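Local structure of histidine-containing phosphotransfer protein (Zea mays, 1WN0) at residues 48-53 against 125-130; 56-61 against 118-123; 32-37 against 42-47. The protein probably relays phosphoryl groups from cytokinin sensor histidine kinases to response regulators, through an active histidine in its phosphotransfer domain. All coordinates share one frame; numbering follows the deposited sequence.

Contact 1: 48-53 against 125-130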
# COMPACT_ATOMS: atom_id res chain seq x y z
N THR A 48 -6.32 -7.78 3.69
CA THR A 48 -7.56 -7.22 3.24
C THR A 48 -7.66 -5.81 3.75
O THR A 48 -8.03 -4.90 3.00
CB THR A 48 -8.75 -8.10 3.76
OG1 THR A 48 -8.62 -9.42 3.27
CG2 THR A 48 -10.15 -7.66 3.22
N LEU A 49 -7.34 -5.62 5.03
CA LEU A 49 -7.42 -4.28 5.71
C LEU A 49 -6.48 -3.29 4.94
O LEU A 49 -6.85 -2.11 4.62
CB LEU A 49 -7.03 -4.46 7.17
CG LEU A 49 -7.11 -3.14 7.96
CD1 LEU A 49 -8.43 -2.30 7.85
CD2 LEU A 49 -6.71 -3.33 9.45
N PHE A 50 -5.33 -3.81 4.47
CA PHE A 50 -4.45 -2.95 3.66
C PHE A 50 -5.13 -2.58 2.31
O PHE A 50 -5.26 -1.37 1.98
CB PHE A 50 -3.13 -3.62 3.39
CG PHE A 50 -2.38 -3.04 2.23
CD1 PHE A 50 -1.77 -1.80 2.36
CD2 PHE A 50 -2.27 -3.75 1.03
CE1 PHE A 50 -1.03 -1.27 1.31
CE2 PHE A 50 -1.52 -3.25 -0.00
CZ PHE A 50 -0.96 -2.00 0.09
N CYS A 51 -5.64 -3.60 1.61
CA CYS A 51 -6.39 -3.34 0.36
C CYS A 51 -7.61 -2.34 0.59
O CYS A 51 -7.73 -1.38 -0.14
CB CYS A 51 -6.79 -4.62 -0.35
SG CYS A 51 -5.37 -5.70 -0.69
N ASP A 52 -8.39 -2.47 1.67
CA ASP A 52 -9.47 -1.52 1.89
C ASP A 52 -9.01 -0.17 2.33
O ASP A 52 -9.45 0.79 1.81
CB ASP A 52 -10.50 -2.04 2.87
CG ASP A 52 -11.06 -3.41 2.43
OD1 ASP A 52 -11.45 -4.21 3.28
OD2 ASP A 52 -11.16 -3.70 1.22
N ASP A 53 -8.07 -0.09 3.27
CA ASP A 53 -7.53 1.18 3.68
C ASP A 53 -6.82 1.89 2.52
O ASP A 53 -7.06 3.07 2.27
CB ASP A 53 -6.50 1.07 4.85
CG ASP A 53 -7.10 0.76 6.24
OD1 ASP A 53 -8.32 0.86 6.44
OD2 ASP A 53 -6.33 0.44 7.23
N TYR A 125 -2.37 -0.76 -7.16
CA TYR A 125 -3.18 -1.65 -7.98
C TYR A 125 -2.38 -2.91 -8.30
O TYR A 125 -2.90 -3.99 -8.17
CB TYR A 125 -3.66 -0.96 -9.24
CG TYR A 125 -4.71 0.13 -9.01
CD1 TYR A 125 -5.41 0.25 -7.81
CD2 TYR A 125 -5.05 1.00 -10.03
CE1 TYR A 125 -6.41 1.27 -7.64
CE2 TYR A 125 -6.07 2.01 -9.84
CZ TYR A 125 -6.73 2.07 -8.64
OH TYR A 125 -7.66 3.03 -8.45
N ASP A 126 -1.10 -2.79 -8.60
CA ASP A 126 -0.25 -3.98 -8.91
C ASP A 126 -0.14 -4.92 -7.69
O ASP A 126 -0.32 -6.15 -7.80
CB ASP A 126 1.10 -3.41 -9.39
CG ASP A 126 2.12 -4.47 -9.77
OD1 ASP A 126 1.84 -5.70 -9.89
OD2 ASP A 126 3.29 -4.17 -9.98
N LEU A 127 0.12 -4.37 -6.49
CA LEU A 127 0.29 -5.22 -5.34
C LEU A 127 -1.04 -5.77 -4.92
O LEU A 127 -1.19 -6.96 -4.64
CB LEU A 127 0.93 -4.46 -4.21
CG LEU A 127 1.60 -5.22 -3.05
CD1 LEU A 127 1.44 -4.53 -1.76
CD2 LEU A 127 1.28 -6.56 -2.91
N ARG A 128 -2.05 -4.93 -4.89
CA ARG A 128 -3.35 -5.49 -4.63
C ARG A 128 -3.71 -6.77 -5.45
O ARG A 128 -4.22 -7.75 -4.86
CB ARG A 128 -4.43 -4.50 -4.90
CG ARG A 128 -5.80 -5.06 -4.49
CD ARG A 128 -6.86 -3.96 -4.46
NE ARG A 128 -7.10 -3.54 -5.82
CZ ARG A 128 -7.87 -2.52 -6.22
NH1 ARG A 128 -8.57 -1.73 -5.36
NH2 ARG A 128 -7.95 -2.35 -7.56
N ASN A 129 -3.51 -6.70 -6.80
CA ASN A 129 -3.85 -7.79 -7.68
C ASN A 129 -3.11 -9.04 -7.33
O ASN A 129 -3.70 -10.09 -7.39
CB ASN A 129 -3.68 -7.50 -9.21
CG ASN A 129 -4.72 -6.41 -9.71
OD1 ASN A 129 -5.84 -6.26 -9.11
ND2 ASN A 129 -4.35 -5.65 -10.80
N LYS A 130 -1.84 -8.92 -6.99
CA LYS A 130 -1.09 -10.01 -6.53
C LYS A 130 -1.68 -10.59 -5.25
O LYS A 130 -1.82 -11.80 -5.11
CB LYS A 130 0.35 -9.59 -6.29
CG LYS A 130 1.04 -9.04 -7.53
CD LYS A 130 1.58 -10.11 -8.41
CE LYS A 130 2.20 -9.50 -9.60
NZ LYS A 130 1.44 -8.33 -9.97

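Contact 2: 56-61 against 118-123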
# COMPACT_ATOMS: atom_id res chain seq x y z
N ARG A 56 -9.29 3.35 0.08
CA ARG A 56 -10.15 4.46 0.53
C ARG A 56 -9.19 5.71 0.65
O ARG A 56 -9.47 6.83 0.19
CB ARG A 56 -10.80 4.03 1.85
CG ARG A 56 -11.56 5.15 2.58
CD ARG A 56 -11.90 4.86 4.15
NE ARG A 56 -10.91 4.01 4.87
CZ ARG A 56 -9.89 4.46 5.62
NH1 ARG A 56 -9.66 5.81 5.81
NH2 ARG A 56 -9.07 3.56 6.18
N ILE A 57 -7.97 5.50 1.19
CA ILE A 57 -7.09 6.71 1.34
C ILE A 57 -6.68 7.39 0.00
O ILE A 57 -6.73 8.57 -0.14
CB ILE A 57 -5.88 6.34 2.15
CG1 ILE A 57 -6.35 6.07 3.61
CG2 ILE A 57 -4.88 7.48 2.03
CD1 ILE A 57 -5.38 5.28 4.31
N ILE A 58 -6.39 6.58 -0.97
CA ILE A 58 -6.11 7.02 -2.37
C ILE A 58 -7.25 7.79 -3.03
O ILE A 58 -6.99 8.92 -3.58
CB ILE A 58 -5.61 5.81 -3.20
CG1 ILE A 58 -4.20 5.43 -2.70
CG2 ILE A 58 -5.61 6.15 -4.62
CD1 ILE A 58 -3.59 4.11 -3.30
N SER A 59 -8.50 7.29 -2.88
CA SER A 59 -9.66 8.10 -3.27
C SER A 59 -9.84 9.34 -2.54
O SER A 59 -10.14 10.36 -3.20
CB SER A 59 -11.06 7.34 -3.24
OG SER A 59 -10.65 6.05 -3.66
N GLU A 60 -9.72 9.32 -1.21
CA GLU A 60 -9.73 10.60 -0.54
C GLU A 60 -8.58 11.56 -1.01
O GLU A 60 -8.81 12.76 -1.22
CB GLU A 60 -9.68 10.39 0.98
CG GLU A 60 -10.82 9.49 1.46
CD GLU A 60 -10.72 8.98 2.94
OE1 GLU A 60 -9.55 8.82 3.46
OE2 GLU A 60 -11.82 8.71 3.57
N LEU A 61 -7.35 11.04 -1.16
CA LEU A 61 -6.28 11.93 -1.64
C LEU A 61 -6.60 12.59 -3.00
O LEU A 61 -6.21 13.72 -3.23
CB LEU A 61 -4.92 11.16 -1.76
CG LEU A 61 -4.33 10.96 -0.39
CD1 LEU A 61 -3.24 9.98 -0.35
CD2 LEU A 61 -3.82 12.23 0.14
N ALA A 118 -0.39 9.35 -8.50
CA ALA A 118 -0.52 8.34 -9.58
C ALA A 118 0.53 7.26 -9.45
O ALA A 118 0.30 6.13 -9.87
CB ALA A 118 -0.36 9.02 -10.99
N VAL A 119 1.76 7.62 -9.01
CA VAL A 119 2.73 6.53 -8.87
C VAL A 119 2.20 5.56 -7.82
O VAL A 119 2.31 4.38 -7.94
CB VAL A 119 4.10 7.03 -8.34
CG1 VAL A 119 5.03 5.80 -7.94
CG2 VAL A 119 4.80 7.86 -9.38
N VAL A 120 1.74 6.12 -6.71
CA VAL A 120 1.25 5.25 -5.59
C VAL A 120 0.03 4.40 -5.94
O VAL A 120 -0.04 3.13 -5.62
CB VAL A 120 1.17 6.04 -4.28
CG1 VAL A 120 -0.20 6.53 -3.99
CG2 VAL A 120 1.68 5.18 -3.18
N ARG A 121 -0.86 5.01 -6.70
CA ARG A 121 -2.01 4.27 -7.32
C ARG A 121 -1.58 3.11 -8.19
O ARG A 121 -2.07 1.99 -7.98
CB ARG A 121 -2.88 5.15 -8.18
CG ARG A 121 -4.21 4.57 -8.59
CD ARG A 121 -5.07 5.51 -9.50
NE ARG A 121 -5.67 6.59 -8.72
CZ ARG A 121 -5.24 7.87 -8.69
NH1 ARG A 121 -4.18 8.28 -9.39
NH2 ARG A 121 -5.88 8.76 -7.95
N ASN A 122 -0.62 3.32 -9.08
CA ASN A 122 -0.14 2.20 -9.89
C ASN A 122 0.48 1.11 -9.11
O ASN A 122 0.14 -0.06 -9.35
CB ASN A 122 0.84 2.65 -10.98
CG ASN A 122 0.11 3.47 -12.06
OD1 ASN A 122 -1.03 3.18 -12.37
ND2 ASN A 122 0.73 4.51 -12.58
N GLU A 123 1.35 1.46 -8.13
CA GLU A 123 2.09 0.46 -7.32
C GLU A 123 1.08 -0.28 -6.39
O GLU A 123 1.17 -1.53 -6.09
CB GLU A 123 3.11 1.17 -6.48
CG GLU A 123 4.34 1.62 -7.26
CD GLU A 123 5.29 2.57 -6.52
OE1 GLU A 123 6.43 2.72 -6.94
OE2 GLU A 123 4.94 3.12 -5.52

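Contact 3: 32-37 against 42-47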
# COMPACT_ATOMS: atom_id res chain seq x y z
N MET A 32 4.86 -16.44 7.01
CA MET A 32 5.35 -17.57 7.87
C MET A 32 4.23 -17.90 8.92
O MET A 32 4.01 -19.04 9.28
CB MET A 32 6.74 -17.21 8.54
CG MET A 32 7.97 -18.16 8.34
SD MET A 32 8.28 -19.22 6.74
CE MET A 32 8.30 -17.84 5.30
N LEU A 33 3.50 -16.87 9.33
CA LEU A 33 2.38 -17.02 10.22
C LEU A 33 1.25 -17.83 9.56
O LEU A 33 0.71 -18.67 10.21
CB LEU A 33 1.89 -15.63 10.61
CG LEU A 33 1.82 -15.06 12.03
CD1 LEU A 33 2.76 -15.83 13.12
CD2 LEU A 33 1.95 -13.46 12.00
N GLN A 34 0.89 -17.56 8.30
CA GLN A 34 -0.23 -18.21 7.60
C GLN A 34 0.10 -19.68 7.36
O GLN A 34 -0.77 -20.54 7.49
CB GLN A 34 -0.58 -17.43 6.30
CG GLN A 34 -1.83 -17.76 5.32
CD GLN A 34 -3.34 -17.87 5.90
OE1 GLN A 34 -4.08 -16.86 6.26
NE2 GLN A 34 -3.81 -19.11 5.85
N GLU A 35 1.39 -19.98 7.11
CA GLU A 35 1.88 -21.33 6.76
C GLU A 35 1.93 -22.27 8.01
O GLU A 35 2.09 -23.48 7.88
CB GLU A 35 3.27 -21.26 6.02
CG GLU A 35 3.23 -20.68 4.57
CD GLU A 35 4.50 -20.90 3.66
OE1 GLU A 35 4.55 -20.27 2.56
OE2 GLU A 35 5.43 -21.70 4.02
N ASP A 36 1.78 -21.70 9.21
CA ASP A 36 1.74 -22.44 10.47
C ASP A 36 0.23 -22.56 10.84
O ASP A 36 -0.53 -21.59 10.77
CB ASP A 36 2.72 -21.71 11.49
CG ASP A 36 2.05 -21.11 12.80
OD1 ASP A 36 1.42 -19.95 12.84
OD2 ASP A 36 2.21 -21.79 13.87
N GLY A 37 -0.25 -23.74 11.22
CA GLY A 37 -1.66 -23.82 11.60
C GLY A 37 -2.23 -22.59 12.37
O GLY A 37 -3.29 -22.10 12.02
N PHE A 42 -5.58 -14.43 10.22
CA PHE A 42 -4.84 -13.26 10.63
C PHE A 42 -4.21 -12.54 9.44
O PHE A 42 -4.45 -11.32 9.20
CB PHE A 42 -3.77 -13.53 11.70
CG PHE A 42 -3.07 -12.26 12.22
CD1 PHE A 42 -3.75 -11.36 12.97
CD2 PHE A 42 -1.75 -12.01 11.94
CE1 PHE A 42 -3.11 -10.26 13.43
CE2 PHE A 42 -1.09 -10.95 12.42
CZ PHE A 42 -1.77 -10.06 13.17
N VAL A 43 -3.38 -13.28 8.77
CA VAL A 43 -2.79 -12.81 7.55
C VAL A 43 -3.82 -12.21 6.58
O VAL A 43 -3.64 -11.07 6.16
CB VAL A 43 -1.96 -13.89 6.85
CG1 VAL A 43 -1.44 -13.38 5.51
CG2 VAL A 43 -0.79 -14.16 7.64
N ALA A 44 -4.89 -12.96 6.31
CA ALA A 44 -5.91 -12.54 5.38
C ALA A 44 -6.59 -11.25 5.82
O ALA A 44 -6.93 -10.43 4.96
CB ALA A 44 -7.02 -13.73 5.10
N GLU A 45 -6.87 -11.12 7.12
CA GLU A 45 -7.52 -9.94 7.66
C GLU A 45 -6.60 -8.68 7.52
O GLU A 45 -7.04 -7.57 7.15
CB GLU A 45 -7.80 -10.17 9.10
CG GLU A 45 -8.76 -9.19 9.65
CD GLU A 45 -8.95 -9.32 11.12
OE1 GLU A 45 -9.36 -8.23 11.63
OE2 GLU A 45 -8.71 -10.44 11.74
N VAL A 46 -5.31 -8.85 7.83
CA VAL A 46 -4.34 -7.75 7.78
C VAL A 46 -4.20 -7.29 6.34
O VAL A 46 -4.18 -6.09 6.03
CB VAL A 46 -2.96 -8.19 8.32
CG1 VAL A 46 -1.92 -7.21 8.00
CG2 VAL A 46 -3.01 -8.30 9.82
N VAL A 47 -4.09 -8.25 5.43
CA VAL A 47 -3.96 -7.94 4.01
C VAL A 47 -5.17 -7.27 3.40
O VAL A 47 -5.04 -6.38 2.64
CB VAL A 47 -3.66 -9.20 3.19
CG1 VAL A 47 -3.76 -8.88 1.71
CG2 VAL A 47 -2.27 -9.69 3.45

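Contact 1: 48-53 against 125-130
Lys130 NZ meets Asp126 OD1 at 2.7 Å, nearly in line with the C-O bond, in a salt bridge one turn apart on the helix whose Leu127 and Arg128 pack against Phe50 and Cys51. The contact itself is made by carbon and sulfur. Leu127 turns its CD1 methyl onto the far end of the Phe50 ring, 3.7 Å from Phe50 CE2, and the two side chains cross at about a right angle. Phe50 reaches that methyl because its CG stands anti to the backbone N (chi1 161°), extending the ring across to the other helix. Beside this pair, Arg128 uses its CG and CD methylenes as an apolar surface: Arg128 CG lies 3.9 Å from Cys51 SG, and Arg128 CD is 4.2 Å from Cys51 CB. Further out the arginine bends, and its NH1 forms a salt bridge with Asp55, so the same residue packs through its methylenes and pairs through its charge. The backbones are close here, with Cys51 CA 6.2 Å from Arg128 CA. The Phe50 ring also meets Phe124 with planes at about 80°, and it touches Ser85 and Ser86 of helix 72-88. Ala91, in the loop that follows that helix, touches both Phe50 and Leu127, while Lys130 reaches helix 10-19 at Leu13 and Met17.

Contact 2: 56-61 against 118-123
Ile58 covers parts of both Val120 and Arg121, using a different branch for each, and accounts for 79 of the 152 Å² buried between 56-61 and 118-123. Its CG2 methyl stands 4.1 Å from Arg121 NE, approaching the guanidinium at a slant. Its longer branch runs out extended (chi2 173°) and brings Ile58 CD1 to 4.2 Å from Val120 CG1, a loose apolar touch in the interior. Arg121 is extended through its first two torsions and turns at chi3 (-75°), which brings NE toward the CG2 methyl of Ile58. The contact therefore sets a buried hydrocarbon partner, Val120, beside a partly exposed, charged one, Arg121. Phe124 lies against Ile58 too, and Val120 also touches Val94 and Thr97 of helix 92-99. About one turn on from Ile58, Leu61 touches Val75 and Tyr78 of helix 72-88, the helix that also carries His80, predicted to be the phosphorylated residue. Two antiparallel helices, 42-64 and 110-138, packed here through branched aliphatic side chains, with an arginine meeting the isoleucine through its NE, form one side of the four-helix bundle characteristic of histidine-containing phosphotransfer domains.

Contact 3: 32-37 against 42-47
Gln34 and Val43 lie slantwise across each other, and so do Leu33 and Phe42 beside them. In the first pair the valine sits in the bend of the glutamine. Val43 CG2 presses on Gln34 CB at 3.5 Å, while the amide end of Gln34 curls over the same residue, with Gln34 OE1 3.7 Å from Val43 CB. CG of the glutamine is anti to the backbone N, and a turn at chi2 (53°) then bends the chain back. Gln34 OE1 lies 4.0 Å from Ala44 N, in the first turn of helix 42-64. The separation is too long for a hydrogen bond, although the partial positive charge of a helix start would probably suit an amide oxygen there. Val43 is buried, and it also touches Leu30 and Gln31, about one turn back along helix 25-34. The two segments thus form a helix-loop-helix connection, in which helix 25-34 is followed by a short non-helical link and packs on the beginning of helix 42-64, the helix that goes on into the four-helix bundle. Gln34 CA and Val43 CA are the nearest pair, 6.0 Å apart. Beside the valine, Leu33 CD2 lies 4.0 Å from both Phe42 CD2 and Phe42 CE2, approaching the ring obliquely. Val46, one turn on from Phe42, sets its CG2 methyl over a face of the ring, 4.0 Å above the plane and offset toward the rim. Leu33 also adds its CB to the valine, 4.3 Å from Val43 CG2. Helix 110-138 closes in as well, with Glu138 touching Gln34 and Leu135 touching Ala44.

Contacts 1 and 2 join the same two antiparallel helices, 42-64 and 110-138, and repeat one pattern about two turns apart: an apolar pair beside an arginine, which packs through methylenes in contact 1 and through NE in contact 2. Contact 2 is buried and, apart from that arginine, aliphatic, whereas contact 1 is partly buried and brings in an aromatic ring and a sulfur. Contact 3 lies at the surface, its centre about 17 Å from that of the chain. It shares helix 42-64, at its beginning, but sets helix 25-34 against it, with a glutamine amide and a more exposed phenylalanine around a single buried valine. Contacts 2 and 3 lie on opposite sides of the chain's centre.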